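SusD superfamily protein (Bacteroides thetaiotaomicron VPI-5482, PDB 3HDX) probably binds polysaccharide at the outer membrane as a SusD-family protein, helping the bacterium capture glycans for carbohydrate metabolism. Local coordinates at residues M19-L24 and A112-L117; E61-Y66 and Y457-E462; H275-T280 and S336-I341; L363-L368 and E418-E423. All coordinates share one frame; numbering follows the deposited sequence. Where two conformers were deposited one is given.

In the fold
The four contacts are spread through the largely alpha-helical SusD-like fold, which has little strand. Interactions 1 and 4 are helix pairs on opposite sides of the chain's centre, with centres about 27 Å apart. Interaction 2 closes the longest span of chain, bringing loop 61-66 to loop 457-462 near the C terminus; interactions 3 and 4 both lie within that span, their centres about 26 and 30 Å from the centre of interaction 2. Interactions 3 and 4 are the pair that touch: Lys337 NZ lies 3.0 Å from Glu423 O, a probable hydrogen bond, although their centres are about 20 Å apart. The 1,2-ethanediol at interaction 4 probably comes from the crystallisation liquor and does not by itself mark a glycan site.

Interaction 1 (M19-L24 and A112-L117); sequences MGVYGL and AQVRAL
Leu117 presses a methyl into the face of Tyr22: CD1 stands 3.8 Å from the ring centroid and only 3° off the normal, a CH-pi contact centred on the ring. The same methyl also fills the hollow beside Val21, whose CG1 lies 3.8 Å from Leu117 CD1, so one branch of the leucine is wedged between a valine and a tyrosine of consecutive positions. Val21 CG1, anti to the backbone N (chi1 -177°), takes the Leu117 side, while CG2 meets Val114 CG1 at 3.9 Å, the two valines crossing at about a right angle. Past the leucine, the phenol reaches Gln113. Tyr22 OH donates to Gln113 OE1 over a short 2.5 Å, in the carbonyl plane and on a lone pair, with the amide turned well out of the ring plane. Phe194 N also bonds the hydroxyl, and Gln113 NE2 is held by Tyr181 OH and Tyr109 O, so both polar ends are satisfied in a buried setting. The two helix segments run nearly parallel, crossing at 18° with axes 10.1 Å apart, and join helix 11-30 to helix 104-129. Helix 76-91 packs on Val114 through Phe88 and Met89, and helix 152-169 touches Ala116 through Leu163.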
loop_
_atom_site.group_PDB
_atom_site.type_symbol
_atom_site.label_atom_id
_atom_site.label_comp_id
_atom_site.label_asym_id
_atom_site.label_seq_id
_atom_site.Cartn_x
_atom_site.Cartn_y
_atom_site.Cartn_z
HETATM N N MSE A 19 16.031 6.669 10.040
HETATM C CA MSE A 19 15.345 7.492 9.018
HETATM C C MSE A 19 15.735 7.013 7.605
HETATM O O MSE A 19 14.901 7.039 6.682
HETATM C CB MSE A 19 15.582 8.990 9.242
HETATM C CG MSE A 19 15.061 9.491 10.620
HETATM SE SE MSE A 19 13.245 8.967 11.101
HETATM C CE MSE A 19 13.366 9.161 13.009
ATOM N N GLY A 20 16.965 6.507 7.449
ATOM C CA GLY A 20 17.397 5.944 6.193
ATOM C C GLY A 20 16.627 4.703 5.775
ATOM O O GLY A 20 16.356 4.531 4.591
ATOM N N VAL A 21 16.285 3.824 6.737
ATOM C CA VAL A 21 15.487 2.622 6.411
ATOM C C VAL A 21 14.081 3.058 5.919
ATOM O O VAL A 21 13.572 2.522 4.918
ATOM C CB VAL A 21 15.407 1.619 7.570
ATOM C CG1 VAL A 21 14.628 0.374 7.136
ATOM C CG2 VAL A 21 16.836 1.229 8.051
ATOM N N TYR A 22 13.481 4.054 6.588
ATOM C CA TYR A 22 12.217 4.634 6.121
ATOM C C TYR A 22 12.357 5.189 4.711
ATOM O O TYR A 22 11.490 4.984 3.871
ATOM C CB TYR A 22 11.698 5.735 7.049
ATOM C CG TYR A 22 10.970 5.234 8.300
ATOM C CD1 TYR A 22 9.625 4.848 8.229
ATOM C CD2 TYR A 22 11.595 5.146 9.524
ATOM C CE1 TYR A 22 8.934 4.362 9.346
ATOM C CE2 TYR A 22 10.928 4.676 10.650
ATOM C CZ TYR A 22 9.579 4.313 10.566
ATOM O OH TYR A 22 8.927 3.865 11.677
ATOM N N GLY A 23 13.444 5.915 4.464
ATOM C CA GLY A 23 13.673 6.501 3.158
ATOM C C GLY A 23 13.794 5.490 2.043
ATOM O O GLY A 23 13.245 5.677 0.949
ATOM N N LEU A 24 14.529 4.414 2.333
ATOM C CA LEU A 24 14.694 3.329 1.382
ATOM C C LEU A 24 13.369 2.640 1.092
ATOM O O LEU A 24 13.139 2.234 -0.044
ATOM C CB LEU A 24 15.739 2.323 1.872
ATOM C CG LEU A 24 17.187 2.837 1.888
ATOM C CD1 LEU A 24 18.065 1.876 2.677
ATOM C CD2 LEU A 24 17.663 3.019 0.448
ATOM N N ALA A 112 12.275 -2.546 16.476
ATOM C CA ALA A 112 10.932 -2.989 16.093
ATOM C C ALA A 112 10.482 -2.344 14.761
ATOM O O ALA A 112 9.881 -3.014 13.916
ATOM C CB ALA A 112 9.942 -2.740 17.227
ATOM N N GLN A 113 10.797 -1.061 14.577
ATOM C CA GLN A 113 10.473 -0.359 13.338
ATOM C C GLN A 113 11.188 -0.957 12.154
ATOM O O GLN A 113 10.538 -1.230 11.133
ATOM C CB GLN A 113 10.744 1.125 13.447
ATOM C CG GLN A 113 9.778 1.866 14.373
ATOM C CD GLN A 113 10.260 3.252 14.689
ATOM O OE1 GLN A 113 10.057 4.198 13.915
ATOM N NE2 GLN A 113 10.889 3.390 15.869
ATOM N N VAL A 114 12.524 -1.127 12.260
ATOM C CA VAL A 114 13.273 -1.654 11.103
ATOM C C VAL A 114 12.855 -3.107 10.818
ATOM O O VAL A 114 12.763 -3.512 9.660
ATOM C CB VAL A 114 14.806 -1.481 11.194
ATOM C CG1 VAL A 114 15.127 0.008 11.355
ATOM C CG2 VAL A 114 15.399 -2.318 12.280
ATOM N N ARG A 115 12.588 -3.878 11.866
ATOM C CA ARG A 115 12.130 -5.256 11.705
ATOM C C ARG A 115 10.801 -5.253 10.922
ATOM O O ARG A 115 10.613 -6.089 10.016
ATOM C CB ARG A 115 11.930 -5.933 13.075
ATOM C CG ARG A 115 11.569 -7.366 13.005
ATOM C CD ARG A 115 11.278 -7.971 14.333
ATOM N NE ARG A 115 12.382 -8.054 15.253
ATOM C CZ ARG A 115 13.265 -9.034 15.358
ATOM N NH1 ARG A 115 13.364 -9.978 14.442
ATOM N NH2 ARG A 115 14.154 -9.000 16.362
ATOM N N ALA A 116 9.883 -4.368 11.307
ATOM C CA ALA A 116 8.580 -4.272 10.639
ATOM C C ALA A 116 8.722 -3.791 9.184
ATOM O O ALA A 116 8.007 -4.283 8.303
ATOM C CB ALA A 116 7.623 -3.355 11.446
ATOM N N LEU A 117 9.619 -2.832 8.943
ATOM C CA LEU A 117 9.848 -2.345 7.593
ATOM C C LEU A 117 10.402 -3.449 6.692
ATOM O O LEU A 117 10.018 -3.570 5.523
ATOM C CB LEU A 117 10.737 -1.097 7.596
ATOM C CG LEU A 117 10.118 0.188 8.154
ATOM C CD1 LEU A 117 11.206 1.240 8.471
ATOM C CD2 LEU A 117 9.116 0.789 7.174
#

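Interaction 2 (E61-Y66 and Y457-E462); sequences ELNKPY and YWPVSE
Leu62 sets its CG anti to its carbonyl carbon (chi1 -51°), and an extended second torsion carries CD1 out over the indole of Trp458. The tryptophan, its ring turned by a chi2 of 70°, offers a face to that methyl. Leu62 CD1 lies 3.7 Å from the centroid of the five-membered ring, 12° off the normal, a CH-pi contact; its nearest ring atom is Trp458 CD2 at 3.6 Å. The other branch reaches the six-membered ring, with Leu62 CD2 4.1 Å from Trp458 CH2, so the forked end of the leucine spans both rings. Closer to the backbone, Pro459 packs alongside: its CD is 3.8 Å from Leu62 CB, and its CG is 3.7 Å from Leu62 O. Asn63 slides past the proline in the opposite direction, while its ND2 is bonded to Trp477 O. Leu62 and Asn63 are the central residues of a type I turn from Glu61 to Lys64, which projects the leucine toward the other loop. This apolar packing joins the loop between helices 52-58 and 67-73 to the loop after helix 445-453, some 390 residues on; Leu69 and Val72 of helix 67-73 touch Trp458, and Ile128 and Trp129 of helix 104-129 pack there too.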
loop_
_atom_site.group_PDB
_atom_site.type_symbol
_atom_site.label_atom_id
_atom_site.label_comp_id
_atom_site.label_asym_id
_atom_site.label_seq_id
_atom_site.Cartn_x
_atom_site.Cartn_y
_atom_site.Cartn_z
ATOM N N GLU A 61 1.026 -7.007 -20.302
ATOM C CA GLU A 61 1.991 -7.439 -21.325
ATOM C C GLU A 61 3.367 -7.051 -20.796
ATOM O O GLU A 61 4.061 -6.195 -21.353
ATOM C CB GLU A 61 1.690 -6.756 -22.662
ATOM C CG GLU A 61 0.413 -7.216 -23.309
ATOM C CD GLU A 61 0.542 -8.593 -23.948
ATOM O OE1 GLU A 61 1.676 -9.129 -23.961
ATOM O OE2 GLU A 61 -0.490 -9.117 -24.439
ATOM N N LEU A 62 3.763 -7.718 -19.694
ATOM C CA LEU A 62 4.954 -7.315 -18.952
ATOM C C LEU A 62 6.319 -7.712 -19.532
ATOM O O LEU A 62 7.346 -7.286 -19.008
ATOM C CB LEU A 62 4.826 -7.773 -17.491
ATOM C CG LEU A 62 3.536 -7.417 -16.743
ATOM C CD1 LEU A 62 3.682 -7.874 -15.281
ATOM C CD2 LEU A 62 3.183 -5.926 -16.838
ATOM N N ASN A 63 6.261 -8.515 -20.596
ATOM C CA ASN A 63 7.462 -8.908 -21.372
ATOM C C ASN A 63 7.723 -8.026 -22.582
ATOM O O ASN A 63 8.719 -8.258 -23.328
ATOM C CB ASN A 63 7.384 -10.371 -21.827
ATOM C CG ASN A 63 8.148 -11.278 -20.949
ATOM O OD1 ASN A 63 8.794 -10.852 -19.986
ATOM N ND2 ASN A 63 8.085 -12.558 -21.267
ATOM N N LYS A 64 6.909 -6.990 -22.797
ATOM C CA LYS A 64 7.152 -6.076 -23.922
ATOM C C LYS A 64 8.444 -5.292 -23.692
ATOM O O LYS A 64 8.816 -5.027 -22.544
ATOM C CB LYS A 64 5.931 -5.193 -24.234
ATOM C CG LYS A 64 4.820 -5.992 -24.945
ATOM C CD LYS A 64 3.713 -5.094 -25.434
ATOM C CE LYS A 64 2.744 -5.843 -26.347
ATOM N NZ LYS A 64 1.491 -5.077 -26.732
ATOM N N PRO A 65 9.157 -4.937 -24.787
ATOM C CA PRO A 65 10.491 -4.310 -24.674
ATOM C C PRO A 65 10.499 -2.814 -24.324
ATOM O O PRO A 65 10.916 -1.960 -25.149
ATOM C CB PRO A 65 11.087 -4.570 -26.088
ATOM C CG PRO A 65 9.907 -4.388 -26.989
ATOM C CD PRO A 65 8.764 -5.097 -26.212
ATOM N N TYR A 66 10.007 -2.488 -23.121
ATOM C CA TYR A 66 9.953 -1.118 -22.624
ATOM C C TYR A 66 10.826 -1.008 -21.400
ATOM O O TYR A 66 10.752 -1.851 -20.495
ATOM C CB TYR A 66 8.509 -0.657 -22.329
ATOM C CG TYR A 66 7.636 -0.657 -23.545
ATOM C CD1 TYR A 66 7.847 0.275 -24.580
ATOM C CD2 TYR A 66 6.621 -1.590 -23.698
ATOM C CE1 TYR A 66 7.048 0.255 -25.711
ATOM C CE2 TYR A 66 5.801 -1.599 -24.831
ATOM C CZ TYR A 66 6.031 -0.692 -25.831
ATOM O OH TYR A 66 5.229 -0.718 -26.949
ATOM N N TYR A 457 2.189 -12.361 -11.544
ATOM C CA TYR A 457 3.425 -11.743 -11.042
ATOM C C TYR A 457 4.198 -11.092 -12.165
ATOM O O TYR A 457 3.916 -11.281 -13.361
ATOM C CB TYR A 457 4.274 -12.810 -10.337
ATOM C CG TYR A 457 3.522 -13.478 -9.222
ATOM C CD1 TYR A 457 3.065 -12.732 -8.160
ATOM C CD2 TYR A 457 3.266 -14.845 -9.222
ATOM C CE1 TYR A 457 2.386 -13.308 -7.126
ATOM C CE2 TYR A 457 2.544 -15.439 -8.190
ATOM C CZ TYR A 457 2.109 -14.647 -7.129
ATOM O OH TYR A 457 1.419 -15.177 -6.034
ATOM N N TRP A 458 5.140 -10.264 -11.765
ATOM C CA TRP A 458 6.055 -9.586 -12.677
ATOM C C TRP A 458 7.206 -10.500 -13.021
ATOM O O TRP A 458 7.606 -11.373 -12.234
ATOM C CB TRP A 458 6.625 -8.287 -12.063
ATOM C CG TRP A 458 5.652 -7.190 -12.129
ATOM C CD1 TRP A 458 4.476 -7.073 -11.405
ATOM C CD2 TRP A 458 5.741 -6.026 -12.956
ATOM N NE1 TRP A 458 3.845 -5.896 -11.751
ATOM C CE2 TRP A 458 4.602 -5.223 -12.680
ATOM C CE3 TRP A 458 6.692 -5.567 -13.897
ATOM C CZ2 TRP A 458 4.350 -4.006 -13.360
ATOM C CZ3 TRP A 458 6.460 -4.344 -14.535
ATOM C CH2 TRP A 458 5.294 -3.581 -14.268
ATOM N N PRO A 459 7.785 -10.312 -14.217
ATOM C CA PRO A 459 9.017 -11.038 -14.505
ATOM C C PRO A 459 10.154 -10.563 -13.575
ATOM O O PRO A 459 10.095 -9.457 -13.052
ATOM C CB PRO A 459 9.326 -10.630 -15.945
ATOM C CG PRO A 459 8.565 -9.471 -16.233
ATOM C CD PRO A 459 7.413 -9.412 -15.313
ATOM N N VAL A 460 11.126 -11.448 -13.351
ATOM C CA VAL A 460 12.382 -11.111 -12.716
ATOM C C VAL A 460 13.252 -10.407 -13.784
ATOM O O VAL A 460 13.307 -10.826 -14.935
ATOM C CB VAL A 460 13.086 -12.378 -12.150
ATOM C CG1 VAL A 460 14.464 -12.047 -11.529
ATOM C CG2 VAL A 460 12.182 -13.051 -11.130
ATOM N N SER A 461 13.897 -9.316 -13.407
ATOM C CA SER A 461 14.756 -8.589 -14.347
ATOM C C SER A 461 15.877 -9.510 -14.836
ATOM O O SER A 461 16.497 -10.239 -14.053
ATOM C CB SER A 461 15.375 -7.356 -13.701
ATOM O OG SER A 461 16.414 -6.835 -14.548
ATOM N N GLU A 462 16.123 -9.480 -16.142
ATOM C CA GLU A 462 17.197 -10.316 -16.711
ATOM C C GLU A 462 18.579 -9.938 -16.157
ATOM O O GLU A 462 19.435 -10.810 -16.010
ATOM C CB GLU A 462 17.095 -10.369 -18.245
ATOM C CG GLU A 462 15.815 -11.221 -18.749
ATOM C CD GLU A 462 15.817 -12.766 -18.440
ATOM O OE1 GLU A 462 16.933 -13.329 -18.261
ATOM O OE2 GLU A 462 14.708 -13.437 -18.400
#

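Interaction 3 (H275-T280 and S336-I341); sequences HLEQLT and SKIKII
Ile338 meets the short helix 276-280 with both branches and its carbonyl. Its CD1 touches Leu276 CD2 at 3.9 Å, the two side chains crossing at about a right angle, and its CG2 lies 3.6 Å from Glu277 OE2. Ile338 O receives a hydrogen bond of 2.7 Å from a water that itself accepts one from Thr280 OG1, bridging the two segments. Lys339 turns away, its NZ bonded to Ser336 O and to Thr241 O. At Ile340 the backbone N donates to the anti lone pair of Glu277 OE2, 2.9 Å away and at 159°; a bend at chi2 (95°) brings the carboxylate there. The other oxygen, OE1, is bonded to Ser356 OG. With an alanine at Glu277, Ile340 N would probably lose its acceptor, Ser356 OG one of its partners, and a gap would open beside Ile338. Accepting from a main-chain N-H is consistent with a charged carboxylate, whose burial between helix and loop is probably paid for by these bonds.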
loop_
_atom_site.group_PDB
_atom_site.type_symbol
_atom_site.label_atom_id
_atom_site.label_comp_id
_atom_site.label_asym_id
_atom_site.label_seq_id
_atom_site.Cartn_x
_atom_site.Cartn_y
_atom_site.Cartn_z
ATOM N N HIS A 275 5.095 9.970 -7.415
ATOM C CA HIS A 275 3.789 10.484 -6.969
ATOM C C HIS A 275 2.750 10.189 -8.041
ATOM O O HIS A 275 3.028 10.358 -9.238
ATOM C CB HIS A 275 3.877 12.010 -6.814
ATOM C CG HIS A 275 4.838 12.436 -5.755
ATOM N ND1 HIS A 275 4.498 12.494 -4.414
ATOM C CD2 HIS A 275 6.176 12.664 -5.817
ATOM C CE1 HIS A 275 5.580 12.802 -3.712
ATOM N NE2 HIS A 275 6.608 12.912 -4.537
ATOM N N LEU A 276 1.551 9.770 -7.635
ATOM C CA LEU A 276 0.490 9.485 -8.599
ATOM C C LEU A 276 0.220 10.678 -9.512
ATOM O O LEU A 276 -0.074 10.508 -10.693
ATOM C CB LEU A 276 -0.838 9.106 -7.919
ATOM C CG LEU A 276 -2.036 8.801 -8.831
ATOM C CD1 LEU A 276 -1.730 7.570 -9.730
ATOM C CD2 LEU A 276 -3.330 8.608 -8.042
ATOM N N GLU A 277 0.265 11.865 -8.927
ATOM C CA GLU A 277 0.049 13.117 -9.677
ATOM C C GLU A 277 0.874 13.235 -10.963
ATOM O O GLU A 277 0.438 13.867 -11.911
ATOM C CB GLU A 277 0.351 14.350 -8.815
ATOM C CG GLU A 277 -0.540 14.572 -7.617
ATOM C CD GLU A 277 -0.005 14.009 -6.317
ATOM O OE1 GLU A 277 0.685 12.976 -6.319
ATOM O OE2 GLU A 277 -0.281 14.603 -5.273
ATOM N N GLN A 278 2.076 12.669 -10.994
ATOM C CA GLN A 278 2.886 12.651 -12.217
ATOM C C GLN A 278 2.128 11.989 -13.386
ATOM O O GLN A 278 2.218 12.452 -14.560
ATOM C CB GLN A 278 4.221 11.952 -11.974
ATOM C CG GLN A 278 5.129 12.718 -11.031
ATOM C CD GLN A 278 6.336 11.935 -10.486
ATOM O OE1 GLN A 278 6.401 10.707 -10.582
ATOM N NE2 GLN A 278 7.301 12.670 -9.867
ATOM N N LEU A 279 1.368 10.939 -13.057
ATOM C CA LEU A 279 0.583 10.213 -14.021
ATOM C C LEU A 279 -0.816 10.766 -14.252
ATOM O O LEU A 279 -1.339 10.634 -15.348
ATOM C CB LEU A 279 0.462 8.726 -13.590
ATOM C CG LEU A 279 1.765 7.915 -13.530
ATOM C CD1 LEU A 279 1.530 6.568 -12.798
ATOM C CD2 LEU A 279 2.367 7.720 -14.921
ATOM N N THR A 280 -1.425 11.395 -13.245
ATOM C CA THR A 280 -2.831 11.795 -13.341
ATOM C C THR A 280 -3.122 13.256 -13.572
ATOM O O THR A 280 -4.135 13.553 -14.194
ATOM C CB THR A 280 -3.578 11.358 -12.055
ATOM O OG1 THR A 280 -2.945 11.937 -10.912
ATOM C CG2 THR A 280 -3.664 9.798 -11.970
ATOM N N SER A 336 -8.380 13.830 -10.165
ATOM C CA SER A 336 -7.833 14.846 -9.288
ATOM C C SER A 336 -7.943 14.520 -7.802
ATOM O O SER A 336 -7.639 15.366 -6.963
ATOM C CB SER A 336 -8.557 16.169 -9.605
ATOM O OG SER A 336 -9.951 16.029 -9.410
ATOM N N LYS A 337 -8.340 13.285 -7.462
ATOM C CA LYS A 337 -8.486 12.872 -6.065
ATOM C C LYS A 337 -7.269 13.257 -5.213
ATOM O O LYS A 337 -7.414 13.768 -4.113
ATOM C CB LYS A 337 -8.698 11.362 -6.000
ATOM C CG LYS A 337 -8.811 10.782 -4.625
ATOM C CD LYS A 337 -8.823 9.281 -4.672
ATOM C CE LYS A 337 -8.860 8.674 -3.268
ATOM N NZ LYS A 337 -9.098 7.171 -3.256
ATOM N N ILE A 338 -6.091 12.920 -5.728
ATOM C CA ILE A 338 -4.802 13.115 -5.060
ATOM C C ILE A 338 -4.127 14.276 -5.797
ATOM O O ILE A 338 -3.828 14.190 -7.011
ATOM C CB ILE A 338 -3.951 11.813 -5.056
ATOM C CG1 ILE A 338 -4.773 10.648 -4.470
ATOM C CG2 ILE A 338 -2.629 12.071 -4.324
ATOM C CD1 ILE A 338 -4.030 9.346 -4.256
ATOM N N LYS A 339 -3.903 15.361 -5.070
ATOM C CA LYS A 339 -3.444 16.650 -5.667
ATOM C C LYS A 339 -2.654 17.527 -4.669
ATOM O O LYS A 339 -3.028 18.666 -4.323
ATOM C CB LYS A 339 -4.652 17.380 -6.287
ATOM C CG LYS A 339 -5.822 17.596 -5.361
ATOM C CD LYS A 339 -6.954 18.406 -6.019
ATOM C CE LYS A 339 -8.142 18.522 -5.117
ATOM N NZ LYS A 339 -8.733 17.177 -4.840
ATOM N N ILE A 340 -1.560 16.950 -4.184
ATOM C CA ILE A 340 -0.685 17.595 -3.195
ATOM C C ILE A 340 0.431 18.285 -4.005
ATOM O O ILE A 340 1.489 17.712 -4.308
ATOM C CB ILE A 340 -0.152 16.593 -2.166
ATOM C CG1 ILE A 340 -1.281 15.739 -1.575
ATOM C CG2 ILE A 340 0.562 17.340 -1.064
ATOM C CD1 ILE A 340 -2.476 16.528 -0.957
ATOM N N ILE A 341 0.148 19.526 -4.408
ATOM C CA ILE A 341 1.024 20.261 -5.353
ATOM C C ILE A 341 1.855 21.325 -4.627
ATOM O O ILE A 341 1.275 22.195 -3.991
ATOM C CB ILE A 341 0.175 20.907 -6.475
ATOM C CG1 ILE A 341 -0.713 19.873 -7.194
ATOM C CG2 ILE A 341 1.100 21.645 -7.521
ATOM C CD1 ILE A 341 -1.789 20.491 -8.125
HETATM O O HOH W 1 -4.710 12.308 -8.768
#

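Interaction 4 (L363-L368 and E418-E423); sequences LEDITL and EERRRE. With EDO (1,2-ethanediol), chain E.
Helix segments 363-368 and 418-423 pack antiparallel, at 172° between their directions and 10.6 Å between axes, within the alpha-helical core of the SusD fold. Leu368 fills the interface: CD1 lies 3.7 Å from Arg420 CG, and CD2 meets Glu419 CG at 4.0 Å. The leucine and arginine slide past each other in opposite directions, and a bend at chi3 (64°) places the guanidinium against Asp365. There NH1 and NH2 of Arg420 grip a single oxygen, Asp365 OD1, at 2.8 and 2.7 Å, an end-on salt bridge in the guanidinium plane, although the carboxylate is turned 64° from it. Asp365 OD2 is bonded to Thr361 OG1 and His205 NE2, and Arg420 NE pairs with Asp433. A leucine in place of Arg420 would probably leave the buried Asp365, and Asp433 with it, without their shared cation. Glu364, whose main polar partner is Thr235, and Glu423 bring like charges near one another, probably eased by Arg362, salt-bridged to both, and by Arg394 at Glu423. Within segment 418-423, Arg421 NH1 bonds Glu418 OE1 in a salt bridge of 2.9 Å, while Glu418 OE2 accepts from O1 of a bound 1,2-ethanediol at 2.7 Å.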
loop_
_atom_site.group_PDB
_atom_site.type_symbol
_atom_site.label_atom_id
_atom_site.label_comp_id
_atom_site.label_asym_id
_atom_site.label_seq_id
_atom_site.Cartn_x
_atom_site.Cartn_y
_atom_site.Cartn_z
ATOM N N LEU A 363 -8.334 3.340 7.808
ATOM C CA LEU A 363 -9.473 2.616 8.397
ATOM C C LEU A 363 -10.469 2.058 7.397
ATOM O O LEU A 363 -10.995 0.957 7.581
ATOM C CB LEU A 363 -10.209 3.407 9.498
ATOM C CG LEU A 363 -9.567 3.274 10.883
ATOM C CD1 LEU A 363 -10.207 4.245 11.873
ATOM C CD2 LEU A 363 -9.606 1.860 11.418
ATOM N N GLU A 364 -10.699 2.779 6.307
ATOM C CA GLU A 364 -11.687 2.307 5.317
ATOM C C GLU A 364 -11.221 0.996 4.655
ATOM O O GLU A 364 -12.028 0.096 4.373
ATOM C CB GLU A 364 -11.992 3.371 4.247
ATOM C CG GLU A 364 -12.733 4.627 4.757
ATOM C CD GLU A 364 -11.887 5.646 5.487
ATOM O OE1 GLU A 364 -10.648 5.437 5.647
ATOM O OE2 GLU A 364 -12.466 6.680 5.864
ATOM N N ASP A 365 -9.927 0.923 4.358
ATOM C CA ASP A 365 -9.323 -0.302 3.798
ATOM C C ASP A 365 -9.535 -1.486 4.753
ATOM O O ASP A 365 -10.062 -2.525 4.361
ATOM C CB ASP A 365 -7.847 -0.116 3.489
ATOM C CG ASP A 365 -7.143 -1.435 3.179
ATOM O OD1 ASP A 365 -7.701 -2.244 2.397
ATOM O OD2 ASP A 365 -6.038 -1.668 3.744
ATOM N N ILE A 366 -9.123 -1.289 6.007
ATOM C CA ILE A 366 -9.192 -2.347 7.004
ATOM C C ILE A 366 -10.646 -2.774 7.299
ATOM O O ILE A 366 -10.920 -3.952 7.491
ATOM C CB ILE A 366 -8.440 -1.953 8.293
ATOM C CG1 ILE A 366 -6.935 -1.706 7.997
ATOM C CG2 ILE A 366 -8.595 -3.014 9.385
ATOM C CD1 ILE A 366 -6.156 -2.843 7.393
ATOM N N THR A 367 -11.570 -1.810 7.271
ATOM C CA THR A 367 -12.987 -2.077 7.472
ATOM C C THR A 367 -13.562 -2.896 6.339
ATOM O O THR A 367 -14.267 -3.888 6.590
ATOM C CB THR A 367 -13.746 -0.768 7.708
ATOM O OG1 THR A 367 -13.171 -0.130 8.863
ATOM C CG2 THR A 367 -15.274 -0.983 7.874
ATOM N N LEU A 368 -13.175 -2.562 5.107
ATOM C CA LEU A 368 -13.644 -3.348 3.938
ATOM C C LEU A 368 -12.965 -4.713 3.931
ATOM O O LEU A 368 -13.584 -5.701 3.551
ATOM C CB LEU A 368 -13.460 -2.594 2.594
ATOM C CG LEU A 368 -14.337 -1.352 2.443
ATOM C CD1 LEU A 368 -13.862 -0.448 1.261
ATOM C CD2 LEU A 368 -15.846 -1.735 2.319
ATOM N N GLU A 418 -16.406 -3.896 -5.250
ATOM C CA GLU A 418 -16.754 -2.660 -5.963
ATOM C C GLU A 418 -16.612 -1.458 -5.039
ATOM O O GLU A 418 -16.242 -0.388 -5.488
ATOM C CB GLU A 418 -18.178 -2.715 -6.529
ATOM C CG GLU A 418 -18.341 -3.754 -7.609
ATOM C CD GLU A 418 -17.352 -3.628 -8.768
ATOM O OE1 GLU A 418 -17.155 -2.514 -9.251
ATOM O OE2 GLU A 418 -16.784 -4.675 -9.189
ATOM N N GLU A 419 -16.945 -1.630 -3.754
ATOM C CA GLU A 419 -16.752 -0.534 -2.793
ATOM C C GLU A 419 -15.256 -0.212 -2.629
ATOM O O GLU A 419 -14.854 0.963 -2.549
ATOM C CB GLU A 419 -17.451 -0.795 -1.459
ATOM C CG GLU A 419 -17.568 0.494 -0.591
ATOM C CD GLU A 419 -18.443 1.582 -1.190
ATOM O OE1 GLU A 419 -19.347 1.297 -2.010
ATOM O OE2 GLU A 419 -18.254 2.746 -0.788
ATOM N N ARG A 420 -14.421 -1.243 -2.524
ATOM C CA ARG A 420 -12.974 -1.011 -2.506
ATOM C C ARG A 420 -12.500 -0.289 -3.791
ATOM O O ARG A 420 -11.611 0.569 -3.763
ATOM C CB ARG A 420 -12.231 -2.341 -2.361
ATOM C CG ARG A 420 -12.418 -3.002 -1.027
ATOM C CD ARG A 420 -11.595 -4.292 -0.841
ATOM N NE ARG A 420 -10.141 -4.046 -0.866
ATOM C CZ ARG A 420 -9.406 -3.663 0.171
ATOM N NH1 ARG A 420 -9.902 -3.588 1.417
ATOM N NH2 ARG A 420 -8.122 -3.422 -0.020
ATOM N N ARG A 421 -13.054 -0.717 -4.922
ATOM C CA ARG A 421 -12.711 -0.149 -6.232
ATOM C C ARG A 421 -12.956 1.358 -6.209
ATOM O O ARG A 421 -12.141 2.111 -6.696
ATOM C CB ARG A 421 -13.542 -0.803 -7.306
ATOM C CG ARG A 421 -13.228 -0.448 -8.757
ATOM C CD ARG A 421 -14.195 -1.203 -9.636
ATOM N NE ARG A 421 -13.838 -1.167 -11.067
ATOM C CZ ARG A 421 -14.563 -1.730 -12.020
ATOM N NH1 ARG A 421 -15.688 -2.379 -11.741
ATOM N NH2 ARG A 421 -14.125 -1.700 -13.284
ATOM N N ARG A 422 -14.102 1.753 -5.664
ATOM C CA ARG A 422 -14.433 3.152 -5.512
ATOM C C ARG A 422 -13.606 3.887 -4.447
ATOM O O ARG A 422 -13.027 4.943 -4.703
ATOM C CB ARG A 422 -15.937 3.312 -5.230
ATOM C CG ARG A 422 -16.808 2.927 -6.390
ATOM C CD ARG A 422 -18.250 3.222 -6.141
ATOM N NE ARG A 422 -18.844 2.265 -5.225
ATOM C CZ ARG A 422 -19.513 1.156 -5.557
ATOM N NH1 ARG A 422 -19.714 0.812 -6.818
ATOM N NH2 ARG A 422 -20.001 0.393 -4.594
ATOM N N GLU A 423 -13.571 3.322 -3.254
ATOM C CA GLU A 423 -12.954 3.994 -2.127
ATOM C C GLU A 423 -11.471 4.136 -2.206
ATOM O O GLU A 423 -10.952 5.199 -1.890
ATOM C CB GLU A 423 -13.344 3.256 -0.822
ATOM C CG GLU A 423 -12.841 3.904 0.443
ATOM C CD GLU A 423 -13.345 5.346 0.651
ATOM O OE1 GLU A 423 -14.435 5.668 0.138
ATOM O OE2 GLU A 423 -12.655 6.109 1.397
HETATM C C1 EDO E . -14.636 -6.682 -10.817
HETATM O O1 EDO E . -14.380 -5.421 -10.168
HETATM C C2 EDO E . -14.961 -6.470 -12.274
HETATM O O2 EDO E . -13.828 -5.867 -12.902
#